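Alpha-catenin-like protein hmp-1 (Caenorhabditis elegans, PDB 5XA5) binds beta-catenin, cadherin and actin filaments at cell junctions and is required for the cell migration and shape changes that enclose and elongate the embryonic body. Local coordinates at residues A[174-179]-A[219-224]; A[207-212]-A[252-257]; A[225-230]-A[234-239]. One frame throughout, in Å; residues are numbered along the deposited sequence. Where two conformers were deposited one is given.

Contact 1. Residues A[174-179]-A[219-224]; sequences DLYNLL and LLYTST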
ATOM      1  N   ASP A 174       2.896  28.209 -18.024  1.00 26.82           N
ATOM      2  CA  ASP A 174       2.119  27.994 -16.801  1.00 26.66           C
ATOM      3  C   ASP A 174       1.856  26.514 -16.573  1.00 27.54           C
ATOM      4  O   ASP A 174       1.931  26.022 -15.446  1.00 24.72           O
ATOM      5  CB  ASP A 174       0.793  28.753 -16.848  1.00 29.29           C
ATOM      6  CG  ASP A 174       0.976  30.255 -16.721  1.00 47.25           C
ATOM      7  OD1 ASP A 174       2.042  30.686 -16.229  1.00 45.20           O
ATOM      8  OD2 ASP A 174       0.046  31.001 -17.098  1.00 51.95           O
ATOM      9  N   LEU A 175       1.542  25.793 -17.643  1.00 25.34           N
ATOM     10  CA  LEU A 175       1.334  24.359 -17.500  1.00 23.15           C
ATOM     11  C   LEU A 175       2.644  23.653 -17.150  1.00 22.44           C
ATOM     12  O   LEU A 175       2.629  22.728 -16.360  1.00 22.05           O
ATOM     13  CB  LEU A 175       0.721  23.766 -18.772  1.00 20.10           C
ATOM     14  CG  LEU A 175      -0.748  24.170 -18.944  1.00 22.58           C
ATOM     15  CD1 LEU A 175      -1.174  23.895 -20.382  1.00 21.16           C
ATOM     16  CD2 LEU A 175      -1.629  23.398 -17.971  1.00 24.92           C
ATOM     17  N   TYR A 176       3.774  24.099 -17.695  1.00 22.14           N
ATOM     18  CA  TYR A 176       5.009  23.422 -17.339  1.00 21.64           C
ATOM     19  C   TYR A 176       5.364  23.754 -15.890  1.00 22.66           C
ATOM     20  O   TYR A 176       5.899  22.904 -15.186  1.00 22.72           O
ATOM     21  CB  TYR A 176       6.176  23.765 -18.284  1.00 22.51           C
ATOM     22  CG  TYR A 176       7.382  22.873 -18.015  1.00 22.67           C
ATOM     23  CD1 TYR A 176       7.254  21.488 -18.063  1.00 24.19           C
ATOM     24  CD2 TYR A 176       8.637  23.409 -17.716  1.00 24.77           C
ATOM     25  CE1 TYR A 176       8.327  20.654 -17.801  1.00 23.49           C
ATOM     26  CE2 TYR A 176       9.736  22.567 -17.463  1.00 21.72           C
ATOM     27  CZ  TYR A 176       9.564  21.196 -17.511  1.00 24.33           C
ATOM     28  OH  TYR A 176      10.626  20.344 -17.252  1.00 25.79           O
ATOM     29  N   ASN A 177       5.035  24.955 -15.417  1.00 21.53           N
ATOM     30  CA  ASN A 177       5.242  25.229 -13.988  1.00 24.44           C
ATOM     31  C   ASN A 177       4.500  24.217 -13.098  1.00 25.48           C
ATOM     32  O   ASN A 177       5.023  23.763 -12.083  1.00 25.28           O
ATOM     33  CB  ASN A 177       4.801  26.650 -13.646  1.00 26.63           C
ATOM     34  CG  ASN A 177       5.914  27.658 -13.832  1.00 33.92           C
ATOM     35  OD1 ASN A 177       7.093  27.297 -13.899  1.00 32.12           O
ATOM     36  ND2 ASN A 177       5.545  28.933 -13.933  1.00 30.89           N
ATOM     37  N   LEU A 178       3.289  23.852 -13.493  1.00 22.66           N
ATOM     38  CA  LEU A 178       2.511  22.859 -12.756  0.64 21.36           C
ATOM     39  C   LEU A 178       3.157  21.490 -12.904  1.00 23.47           C
ATOM     40  O   LEU A 178       3.328  20.772 -11.934  1.00 23.52           O
ATOM     41  CB  LEU A 178       1.051  22.815 -13.242  0.64 21.71           C
ATOM     42  CG  LEU A 178       0.141  23.995 -12.883  0.64 24.51           C
ATOM     43  CD1 LEU A 178      -1.192  23.924 -13.650  0.64 32.07           C
ATOM     44  CD2 LEU A 178      -0.112  24.058 -11.388  0.64 38.63           C
ATOM     45  N   LEU A 179       3.535  21.142 -14.126  1.00 21.18           N
ATOM     46  CA  LEU A 179       4.125  19.846 -14.393  1.00 19.20           C
ATOM     47  C   LEU A 179       5.412  19.615 -13.596  1.00 23.48           C
ATOM     48  O   LEU A 179       5.660  18.511 -13.130  1.00 23.28           O
ATOM     49  CB  LEU A 179       4.406  19.712 -15.898  1.00 18.49           C
ATOM     50  CG  LEU A 179       4.601  18.300 -16.412  1.00 20.69           C
ATOM     51  CD1 LEU A 179       3.315  17.489 -16.277  1.00 21.32           C
ATOM     52  CD2 LEU A 179       5.068  18.295 -17.874  1.00 23.37           C
ATOM     53  N   LEU A 219      12.188  18.052 -22.355  1.00 23.50           N
ATOM     54  CA  LEU A 219      12.243  18.118 -23.815  1.00 24.63           C
ATOM     55  C   LEU A 219      10.859  18.375 -24.407  1.00 22.82           C
ATOM     56  O   LEU A 219      10.730  19.014 -25.453  1.00 25.02           O
ATOM     57  CB  LEU A 219      12.826  16.822 -24.373  1.00 26.80           C
ATOM     58  CG  LEU A 219      14.304  16.599 -24.048  1.00 32.20           C
ATOM     59  CD1 LEU A 219      14.673  15.150 -24.309  1.00 37.26           C
ATOM     60  CD2 LEU A 219      15.182  17.499 -24.883  1.00 36.09           C
ATOM     61  N   LEU A 220       9.835  17.840 -23.758  1.00 22.29           N
ATOM     62  CA  LEU A 220       8.465  18.107 -24.179  1.00 23.55           C
ATOM     63  C   LEU A 220       8.144  19.587 -23.988  1.00 25.92           C
ATOM     64  O   LEU A 220       7.534  20.205 -24.864  1.00 24.87           O
ATOM     65  CB  LEU A 220       7.479  17.229 -23.404  1.00 23.67           C
ATOM     66  CG  LEU A 220       6.032  17.357 -23.904  1.00 24.40           C
ATOM     67  CD1 LEU A 220       5.879  16.976 -25.369  1.00 27.69           C
ATOM     68  CD2 LEU A 220       5.113  16.498 -23.027  1.00 28.81           C
ATOM     69  N   TYR A 221       8.569  20.153 -22.864  1.00 23.70           N
ATOM     70  CA  TYR A 221       8.392  21.585 -22.620  1.00 19.61           C
ATOM     71  C   TYR A 221       8.995  22.403 -23.753  1.00 22.98           C
ATOM     72  O   TYR A 221       8.331  23.251 -24.320  1.00 24.52           O
ATOM     73  CB  TYR A 221       9.017  21.990 -21.280  1.00 23.08           C
ATOM     74  CG  TYR A 221       9.165  23.479 -21.071  1.00 22.64           C
ATOM     75  CD1 TYR A 221       8.056  24.322 -21.114  1.00 23.75           C
ATOM     76  CD2 TYR A 221      10.408  24.043 -20.808  1.00 22.07           C
ATOM     77  CE1 TYR A 221       8.193  25.685 -20.916  1.00 21.30           C
ATOM     78  CE2 TYR A 221      10.553  25.402 -20.609  1.00 22.13           C
ATOM     79  CZ  TYR A 221       9.434  26.221 -20.673  1.00 22.09           C
ATOM     80  OH  TYR A 221       9.553  27.566 -20.466  1.00 24.41           O
ATOM     81  N   THR A 222      10.259  22.160 -24.090  1.00 25.24           N
ATOM     82  CA  THR A 222      10.887  23.071 -25.023  1.00 21.84           C
ATOM     83  C   THR A 222      10.409  22.801 -26.456  1.00 23.91           C
ATOM     84  O   THR A 222      10.300  23.729 -27.238  1.00 26.36           O
ATOM     85  CB  THR A 222      12.425  23.019 -24.935  1.00 29.05           C
ATOM     86  OG1 THR A 222      12.883  21.676 -25.033  1.00 29.18           O
ATOM     87  CG2 THR A 222      12.880  23.576 -23.596  1.00 28.74           C
ATOM     88  N   SER A 223      10.067  21.557 -26.784  1.00 26.38           N
ATOM     89  CA  SER A 223       9.538  21.270 -28.116  0.60 28.27           C
ATOM     90  C   SER A 223       8.155  21.892 -28.299  1.00 28.70           C
ATOM     91  O   SER A 223       7.843  22.411 -29.372  1.00 27.98           O
ATOM     92  CB  SER A 223       9.459  19.763 -28.371  0.60 31.60           C
ATOM     93  OG  SER A 223       8.405  19.198 -27.609  0.60 27.48           O
ATOM     94  N   THR A 224       7.309  21.841 -27.273  1.00 27.06           N
ATOM     95  CA  THR A 224       5.981  22.454 -27.363  0.77 25.88           C
ATOM     96  C   THR A 224       6.074  23.977 -27.422  1.00 26.25           C
ATOM     97  O   THR A 224       5.341  24.634 -28.151  1.00 29.07           O
ATOM     98  CB  THR A 224       5.055  22.029 -26.171  0.77 24.26           C
ATOM     99  OG1 THR A 224       5.636  22.375 -24.905  0.77 29.78           O
ATOM    100  CG2 THR A 224       4.801  20.533 -26.219  0.77 22.91           C
TER
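Tyr176 and Tyr221 carry this contact between helix 169-196 and helix 200-229 almost by themselves, each laying its ring against one face of the other in an offset stack. The planes are 9° from parallel and the ring centres lie 4.3 Å apart, a slip large enough to put CD2 of Tyr176 above the root of the other ring, 3.4 Å from CG of Tyr221. On the other side of the slip, the CB methylene of Tyr221 stands over the middle of the Tyr176 ring, 3.6 Å from its centroid and almost along the normal, a CH-pi contact that extends the stack to the base of the Tyr221 side chain. CB of Tyr176 answers by reaching CD1 of Tyr221 at 3.4 Å, and the two side chains cross at about a right angle. Both rings leave their helices alike, CG opposite the backbone N (chi1 -171° in Tyr176, 167° in Tyr221), which carries them into the gap between the backbones, with CA of Tyr176 and CA of Tyr221 6.5 Å apart. The hydroxyl of Tyr221 is tied separately, by a hydrogen bond to OD1 of Asp173 on the partner helix, which probably restrains the swing of the whole side chain, while the stack with Tyr176 limits turning of the ring. Met163 of helix 117-165 touches Tyr176 from outside the pair. A serine in place of Tyr176 would probably leave one face of the Tyr221 ring without its stacking partner and its CB without the aromatic face below it, opening a gap between the two helices. The stack joins helices 169-196 and 200-229 at the surface of the elongated helical bundle characteristic of the vinculin/alpha-catenin family, here in the N-terminal part of the protein.

Contact 2. Residues A[207-212]-A[252-257]; sequences LAARSA and NALESV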
ATOM      1  N   LEU A 207      12.381   2.151 -11.996  1.00 25.42           N
ATOM      2  CA  LEU A 207      13.414   3.175 -12.001  1.00 24.28           C
ATOM      3  C   LEU A 207      13.747   3.623 -13.420  1.00 24.80           C
ATOM      4  O   LEU A 207      14.045   4.796 -13.640  1.00 24.60           O
ATOM      5  CB  LEU A 207      14.673   2.665 -11.291  1.00 27.04           C
ATOM      6  CG  LEU A 207      14.463   2.607  -9.774  1.00 30.57           C
ATOM      7  CD1 LEU A 207      15.717   2.080  -9.105  1.00 36.10           C
ATOM      8  CD2 LEU A 207      14.055   3.970  -9.196  1.00 29.13           C
ATOM      9  N   ALA A 208      13.688   2.698 -14.370  1.00 24.69           N
ATOM     10  CA  ALA A 208      13.966   3.053 -15.755  1.00 24.09           C
ATOM     11  C   ALA A 208      12.893   3.985 -16.278  1.00 24.23           C
ATOM     12  O   ALA A 208      13.195   4.969 -16.961  1.00 26.62           O
ATOM     13  CB  ALA A 208      14.066   1.823 -16.624  1.00 27.52           C
ATOM     14  N   ALA A 209      11.639   3.666 -15.970  1.00 25.28           N
ATOM     15  CA  ALA A 209      10.525   4.514 -16.396  1.00 22.67           C
ATOM     16  C   ALA A 209      10.598   5.885 -15.722  1.00 24.50           C
ATOM     17  O   ALA A 209      10.336   6.908 -16.371  1.00 23.83           O
ATOM     18  CB  ALA A 209       9.179   3.821 -16.107  1.00 25.31           C
ATOM     19  N   ARG A 210      10.944   5.915 -14.428  1.00 24.63           N
ATOM     20  CA  ARG A 210      11.173   7.181 -13.730  1.00 23.90           C
ATOM     21  C   ARG A 210      12.213   8.044 -14.453  1.00 25.52           C
ATOM     22  O   ARG A 210      11.993   9.230 -14.715  1.00 25.78           O
ATOM     23  CB  ARG A 210      11.615   6.930 -12.272  1.00 22.54           C
ATOM     24  CG  ARG A 210      11.718   8.204 -11.448  1.00 26.58           C
ATOM     25  CD  ARG A 210      12.778   8.103 -10.347  1.00 40.33           C
ATOM     26  NE  ARG A 210      14.118   7.989 -10.922  1.00 60.04           N
ATOM     27  CZ  ARG A 210      14.876   9.025 -11.274  1.00 72.82           C
ATOM     28  NH1 ARG A 210      14.435  10.265 -11.107  1.00 81.31           N
ATOM     29  NH2 ARG A 210      16.077   8.823 -11.795  1.00 74.47           N
ATOM     30  N   SER A 211      13.341   7.436 -14.788  1.00 23.35           N
ATOM     31  CA  SER A 211      14.402   8.155 -15.474  0.52 23.61           C
ATOM     32  C   SER A 211      13.929   8.703 -16.818  1.00 26.43           C
ATOM     33  O   SER A 211      14.247   9.846 -17.175  1.00 27.51           O
ATOM     34  CB  SER A 211      15.606   7.241 -15.665  0.52 29.45           C
ATOM     35  OG  SER A 211      16.092   6.815 -14.409  0.52 33.60           O
ATOM     36  N   ALA A 212      13.175   7.888 -17.550  1.00 24.62           N
ATOM     37  CA  ALA A 212      12.672   8.298 -18.865  1.00 23.56           C
ATOM     38  C   ALA A 212      11.722   9.482 -18.721  1.00 28.11           C
ATOM     39  O   ALA A 212      11.779  10.426 -19.510  1.00 26.25           O
ATOM     40  CB  ALA A 212      11.980   7.137 -19.556  1.00 24.60           C
ATOM     41  N   ASN A 252       3.002   5.420 -19.352  1.00 25.60           N
ATOM     42  CA  ASN A 252       2.418   4.085 -19.459  1.00 22.62           C
ATOM     43  C   ASN A 252       3.303   3.029 -18.813  1.00 27.68           C
ATOM     44  O   ASN A 252       2.806   2.075 -18.213  1.00 28.96           O
ATOM     45  CB  ASN A 252       2.160   3.715 -20.920  1.00 25.74           C
ATOM     46  CG  ASN A 252       1.106   4.582 -21.544  1.00 32.39           C
ATOM     47  OD1 ASN A 252       0.396   5.304 -20.850  1.00 32.56           O
ATOM     48  ND2 ASN A 252       0.991   4.519 -22.864  1.00 42.32           N
ATOM     49  N   ALA A 253       4.614   3.192 -18.953  1.00 25.18           N
ATOM     50  CA  ALA A 253       5.553   2.254 -18.335  1.00 25.92           C
ATOM     51  C   ALA A 253       5.474   2.287 -16.805  1.00 26.00           C
ATOM     52  O   ALA A 253       5.468   1.228 -16.157  1.00 26.06           O
ATOM     53  CB  ALA A 253       6.970   2.544 -18.814  1.00 27.96           C
ATOM     54  N   LEU A 254       5.405   3.485 -16.223  1.00 25.13           N
ATOM     55  CA  LEU A 254       5.241   3.605 -14.777  1.00 24.47           C
ATOM     56  C   LEU A 254       3.979   2.893 -14.324  1.00 27.26           C
ATOM     57  O   LEU A 254       3.997   2.121 -13.369  1.00 26.51           O
ATOM     58  CB  LEU A 254       5.182   5.072 -14.337  1.00 23.64           C
ATOM     59  CG  LEU A 254       6.475   5.892 -14.374  1.00 28.74           C
ATOM     60  CD1 LEU A 254       6.190   7.380 -14.173  1.00 30.21           C
ATOM     61  CD2 LEU A 254       7.457   5.431 -13.334  1.00 25.79           C
ATOM     62  N   GLU A 255       2.871   3.167 -15.001  1.00 25.32           N
ATOM     63  CA  GLU A 255       1.603   2.549 -14.623  1.00 23.46           C
ATOM     64  C   GLU A 255       1.647   1.028 -14.771  1.00 29.02           C
ATOM     65  O   GLU A 255       1.195   0.310 -13.884  1.00 30.11           O
ATOM     66  CB  GLU A 255       0.461   3.119 -15.472  1.00 28.09           C
ATOM     67  CG  GLU A 255      -0.922   2.609 -15.074  1.00 36.41           C
ATOM     68  CD  GLU A 255      -2.054   3.394 -15.731  1.00 41.71           C
ATOM     69  OE1 GLU A 255      -1.773   4.238 -16.610  1.00 44.32           O
ATOM     70  OE2 GLU A 255      -3.228   3.163 -15.366  1.00 47.68           O
ATOM     71  N   SER A 256       2.171   0.551 -15.900  1.00 26.06           N
ATOM     72  CA  SER A 256       2.338  -0.883 -16.127  1.00 28.95           C
ATOM     73  C   SER A 256       3.107  -1.565 -14.999  1.00 31.90           C
ATOM     74  O   SER A 256       2.652  -2.563 -14.446  1.00 31.84           O
ATOM     75  CB  SER A 256       3.068  -1.137 -17.450  1.00 32.51           C
ATOM     76  OG  SER A 256       2.220  -0.885 -18.557  1.00 40.42           O
ATOM     77  N   VAL A 257       4.276  -1.032 -14.661  1.00 25.71           N
ATOM     78  CA  VAL A 257       5.106  -1.650 -13.620  1.00 25.85           C
ATOM     79  C   VAL A 257       4.456  -1.554 -12.245  1.00 26.29           C
ATOM     80  O   VAL A 257       4.508  -2.505 -11.470  1.00 28.57           O
ATOM     81  CB  VAL A 257       6.521  -1.008 -13.573  1.00 28.49           C
ATOM     82  CG1 VAL A 257       7.339  -1.557 -12.411  1.00 31.09           C
ATOM     83  CG2 VAL A 257       7.250  -1.256 -14.874  1.00 28.95           C
TER
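Leu254 holds CG opposite its own carbonyl carbon (chi1 -72°), and chi2 at 169° extends CD1 and leaves CD2 as the branch that turns to the CB of Ala209, 3.6 Å from Leu254 CD2. The CA-CB bond of Leu254 does not aim at the other helix; the torsions bring the end of the chain nearer. The same methyl lies 3.7 Å from the backbone N of Arg210, so it rests against main chain as well as against a side chain. Ala209 has no torsion to choose: its CB points toward helix 234-258 and also meets the CB of Ala253 at 3.7 Å. One methyl thus touches two neighbours consecutive in sequence, an alanine and the branched end of a leucine. The two alanines, Ala209 and Ala253, let the backbones draw close, with the CA atoms of Ala209 and Leu254 5.6 Å apart and the local axes 8.7 Å apart. The local axes of 207-212 and 252-257 run antiparallel, 159° between their directions, as consecutive helices do in the up-and-down bundles of the vinculin/alpha-catenin family, and this is a buried contact in which the side chains that meet are apolar. Around it, Leu254 packs further on Leu206 and Leu213 of helix 200-229 and on Leu186 of helix 169-196, so its side chain sits where three helices converge. Arg210 takes part through its backbone N, its side chain only skirting the contact, while its far end turns away from Leu254 and forms a salt bridge through NH1 to OD1 of Asp187. Asn252 and Glu255 turn toward helix 117-165, where NH2 of Arg157 donates a hydrogen bond to Asn252 OD1 and forms a salt bridge with Glu255 OE1.

Contact 3. Residues A[225-230]-A[234-239]; sequences RTFVRH and EEARRN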
ATOM      1  N   ARG A 225       6.987  24.540 -26.642  1.00 25.93           N
ATOM      2  CA  ARG A 225       7.124  25.982 -26.596  0.74 22.42           C
ATOM      3  C   ARG A 225       7.637  26.513 -27.931  1.00 29.61           C
ATOM      4  O   ARG A 225       7.161  27.533 -28.418  1.00 29.22           O
ATOM      5  CB  ARG A 225       8.068  26.382 -25.463  0.74 24.21           C
ATOM      6  CG  ARG A 225       8.023  27.847 -25.092  0.74 26.61           C
ATOM      7  CD  ARG A 225       9.016  28.095 -23.978  0.74 27.52           C
ATOM      8  NE  ARG A 225       8.747  29.332 -23.256  0.74 28.54           N
ATOM      9  CZ  ARG A 225       9.224  30.519 -23.613  0.74 28.63           C
ATOM     10  NH1 ARG A 225       9.988  30.633 -24.696  0.74 28.84           N
ATOM     11  NH2 ARG A 225       8.936  31.592 -22.887  0.74 33.37           N
ATOM     12  N   THR A 226       8.590  25.809 -28.534  1.00 24.71           N
ATOM     13  CA  THR A 226       9.131  26.227 -29.824  1.00 26.94           C
ATOM     14  C   THR A 226       8.050  26.091 -30.894  1.00 32.99           C
ATOM     15  O   THR A 226       7.905  26.950 -31.757  1.00 34.80           O
ATOM     16  CB  THR A 226      10.361  25.388 -30.207  1.00 29.86           C
ATOM     17  OG1 THR A 226      11.446  25.689 -29.321  1.00 32.52           O
ATOM     18  CG2 THR A 226      10.791  25.673 -31.648  1.00 30.50           C
ATOM     19  N   PHE A 227       7.274  25.013 -30.826  1.00 29.09           N
ATOM     20  CA  PHE A 227       6.252  24.785 -31.848  1.00 31.97           C
ATOM     21  C   PHE A 227       5.092  25.791 -31.795  1.00 34.93           C
ATOM     22  O   PHE A 227       4.538  26.136 -32.839  1.00 40.06           O
ATOM     23  CB  PHE A 227       5.707  23.361 -31.744  1.00 28.75           C
ATOM     24  CG  PHE A 227       4.707  23.029 -32.808  1.00 32.55           C
ATOM     25  CD1 PHE A 227       5.064  23.066 -34.144  1.00 39.72           C
ATOM     26  CD2 PHE A 227       3.403  22.703 -32.476  1.00 40.83           C
ATOM     27  CE1 PHE A 227       4.135  22.771 -35.131  1.00 48.91           C
ATOM     28  CE2 PHE A 227       2.475  22.403 -33.454  1.00 51.38           C
ATOM     29  CZ  PHE A 227       2.842  22.434 -34.780  1.00 48.26           C
ATOM     30  N   VAL A 228       4.704  26.277 -30.613  1.00 29.14           N
ATOM     31  CA  VAL A 228       3.620  27.259 -30.560  0.52 28.43           C
ATOM     32  C   VAL A 228       4.097  28.573 -31.149  1.00 38.35           C
ATOM     33  O   VAL A 228       3.301  29.342 -31.685  1.00 39.35           O
ATOM     34  CB  VAL A 228       3.077  27.520 -29.127  0.52 33.90           C
ATOM     35  CG1 VAL A 228       2.430  26.294 -28.570  0.52 34.02           C
ATOM     36  CG2 VAL A 228       4.157  28.039 -28.200  0.52 36.54           C
ATOM     37  N   ARG A 229       5.404  28.812 -31.083  1.00 30.67           N
ATOM     38  CA  ARG A 229       5.978  30.053 -31.610  1.00 36.23           C
ATOM     39  C   ARG A 229       6.208  29.973 -33.122  1.00 37.42           C
ATOM     40  O   ARG A 229       6.170  30.990 -33.824  1.00 41.98           O
ATOM     41  CB  ARG A 229       7.290  30.373 -30.889  1.00 45.77           C
ATOM     42  CG  ARG A 229       7.109  30.941 -29.483  1.00 66.03           C
ATOM     43  CD  ARG A 229       8.424  30.971 -28.704  1.00 80.71           C
ATOM     44  NE  ARG A 229       9.208  32.175 -28.970  1.00 91.19           N
ATOM     45  CZ  ARG A 229      10.537  32.226 -28.931  1.00 92.15           C
ATOM     46  NH1 ARG A 229      11.241  31.143 -28.630  1.00 96.05           N
ATOM     47  NH2 ARG A 229      11.162  33.365 -29.190  1.00 87.40           N
ATOM     48  N   HIS A 230       6.432  28.763 -33.620  1.00 37.23           N
ATOM     49  CA  HIS A 230       6.730  28.545 -35.031  1.00 42.63           C
ATOM     50  C   HIS A 230       6.008  27.339 -35.630  1.00 43.22           C
ATOM     51  O   HIS A 230       6.624  26.315 -35.921  1.00 36.06           O
ATOM     52  CB  HIS A 230       8.227  28.381 -35.208  1.00 48.13           C
ATOM     53  CG  HIS A 230       9.032  29.507 -34.647  1.00 53.16           C
ATOM     54  ND1 HIS A 230       9.362  30.629 -35.376  1.00 53.08           N
ATOM     55  CD2 HIS A 230       9.581  29.677 -33.423  1.00 47.71           C
ATOM     56  CE1 HIS A 230      10.070  31.449 -34.619  1.00 57.94           C
ATOM     57  NE2 HIS A 230      10.217  30.893 -33.429  1.00 50.37           N
ATOM     58  N   GLU A 234       8.421  22.469 -39.757  1.00 46.97           N
ATOM     59  CA  GLU A 234       7.956  21.072 -39.762  1.00 38.78           C
ATOM     60  C   GLU A 234       8.839  20.124 -38.941  1.00 45.48           C
ATOM     61  O   GLU A 234       8.352  19.093 -38.439  1.00 42.68           O
ATOM     62  CB  GLU A 234       7.817  20.566 -41.209  1.00 55.53           C
ATOM     63  CG  GLU A 234       7.114  21.582 -42.091  1.00 63.20           C
ATOM     64  CD  GLU A 234       6.914  21.112 -43.524  1.00 80.01           C
ATOM     65  OE1 GLU A 234       7.619  20.174 -43.968  1.00 80.50           O
ATOM     66  OE2 GLU A 234       6.028  21.674 -44.206  1.00 83.05           O
ATOM     67  N   GLU A 235      10.104  20.484 -38.746  1.00 41.35           N
ATOM     68  CA  GLU A 235      10.934  19.721 -37.830  1.00 43.02           C
ATOM     69  C   GLU A 235      10.519  20.009 -36.396  1.00 40.38           C
ATOM     70  O   GLU A 235      10.630  19.155 -35.522  1.00 39.71           O
ATOM     71  CB  GLU A 235      12.407  20.046 -38.039  1.00 58.32           C
ATOM     72  CG  GLU A 235      13.333  18.866 -37.789  1.00 69.87           C
ATOM     73  CD  GLU A 235      12.955  17.639 -38.594  1.00 74.90           C
ATOM     74  OE1 GLU A 235      12.509  17.792 -39.752  1.00 78.02           O
ATOM     75  OE2 GLU A 235      13.092  16.520 -38.061  1.00 74.75           O
ATOM     76  N   ALA A 236      10.034  21.221 -36.151  1.00 39.10           N
ATOM     77  CA  ALA A 236       9.536  21.558 -34.823  1.00 34.23           C
ATOM     78  C   ALA A 236       8.311  20.701 -34.484  1.00 34.90           C
ATOM     79  O   ALA A 236       8.158  20.238 -33.359  1.00 32.35           O
ATOM     80  CB  ALA A 236       9.205  23.042 -34.734  1.00 40.72           C
ATOM     81  N   ARG A 237       7.449  20.483 -35.473  1.00 42.61           N
ATOM     82  CA  ARG A 237       6.257  19.661 -35.290  1.00 35.45           C
ATOM     83  C   ARG A 237       6.647  18.219 -34.992  1.00 34.15           C
ATOM     84  O   ARG A 237       6.158  17.595 -34.062  1.00 33.48           O
ATOM     85  CB  ARG A 237       5.373  19.723 -36.542  1.00 35.78           C
ATOM     86  CG  ARG A 237       4.275  18.679 -36.558  1.00 40.49           C
ATOM     87  CD  ARG A 237       3.446  18.748 -37.834  1.00 50.90           C
ATOM     88  NE  ARG A 237       2.710  20.004 -37.960  1.00 49.59           N
ATOM     89  CZ  ARG A 237       1.541  20.251 -37.374  1.00 50.68           C
ATOM     90  NH1 ARG A 237       0.975  19.332 -36.599  1.00 51.12           N
ATOM     91  NH2 ARG A 237       0.942  21.422 -37.552  1.00 51.29           N
ATOM     92  N   ARG A 238       7.552  17.702 -35.809  1.00 37.16           N
ATOM     93  CA  ARG A 238       8.058  16.343 -35.662  1.00 34.04           C
ATOM     94  C   ARG A 238       8.701  16.080 -34.307  1.00 34.85           C
ATOM     95  O   ARG A 238       8.444  15.065 -33.666  1.00 36.50           O
ATOM     96  CB  ARG A 238       9.050  16.083 -36.774  1.00 41.39           C
ATOM     97  CG  ARG A 238       8.338  15.749 -38.020  1.00 57.16           C
ATOM     98  CD  ARG A 238       9.231  15.843 -39.178  1.00 72.10           C
ATOM     99  NE  ARG A 238       8.478  15.587 -40.415  1.00 93.48           N
ATOM    100  CZ  ARG A 238       8.644  14.478 -41.145  1.00107.75           C
ATOM    101  NH1 ARG A 238       9.610  13.627 -40.796  1.00114.08           N
ATOM    102  NH2 ARG A 238       7.972  14.260 -42.281  1.00108.17           N
ATOM    103  N   ASN A 239       9.556  17.001 -33.886  1.00 31.44           N
ATOM    104  CA  ASN A 239      10.195  16.893 -32.582  1.00 28.40           C
ATOM    105  C   ASN A 239       9.172  16.904 -31.456  1.00 25.54           C
ATOM    106  O   ASN A 239       9.293  16.157 -30.499  1.00 30.46           O
ATOM    107  CB  ASN A 239      11.196  18.030 -32.393  1.00 37.80           C
ATOM    108  CG  ASN A 239      11.981  17.898 -31.119  1.00 54.04           C
ATOM    109  OD1 ASN A 239      12.216  18.881 -30.422  1.00 65.56           O
ATOM    110  ND2 ASN A 239      12.391  16.674 -30.799  1.00 55.55           N
TER
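Ala236 is the first residue of 234-239 to touch 225-230, directing its CB at the end of helix 200-229. That methyl lies 4.2 Å from CD1 of Phe227, with CG2 of Thr226 at 4.4 Å from Ala236 CB and the carbonyl oxygen of His230 at a similar range. Their closeness reflects the backbone: the CA atoms of Phe227 and Ala236 are 5.5 Å apart. The two helix ends form an antiparallel helical hairpin, with local axes at 144°, joined by a short loop at the tip of this family's elongated bundle; His230, the first residue to leave helical angles, begins the turn and meets the ring of His233. Arg237 comes next and covers the outer part of the phenylalanine. Its CB stands 3.6 Å from CE1 of Phe227, and a bend at chi3 (-64°) brings the guanidinium over CZ of that ring. There NH2 of Arg237 lies in the ring plane, 3.5 Å from CZ of Phe227, and the two planes are 79° apart: the ring presents its edge to a guanidinium face, which is not the geometry of a cation-pi stack.

Helix 200-229 runs through all three contacts, meeting helix 169-196 in contact 1 and helix 234-258 in contacts 2 and 3. Contact 2 is the buried one, its centre about 16 Å from the chain centre, and relies on aliphatic methyls; contacts 1 and 3 are at the surface, about 29 and 39 Å out, and use aromatic rings. Those rings differ in use: in an offset, parallel-displaced stack in contact 1, edge-on to a guanidinium in contact 3. Contacts 1 and 3 are direct neighbours, with Ser223 CB 3.5 Å from Asn239 OD1. Contacts 2 and 3 join the same helix pair near opposite ends, their centres about 26 Å apart.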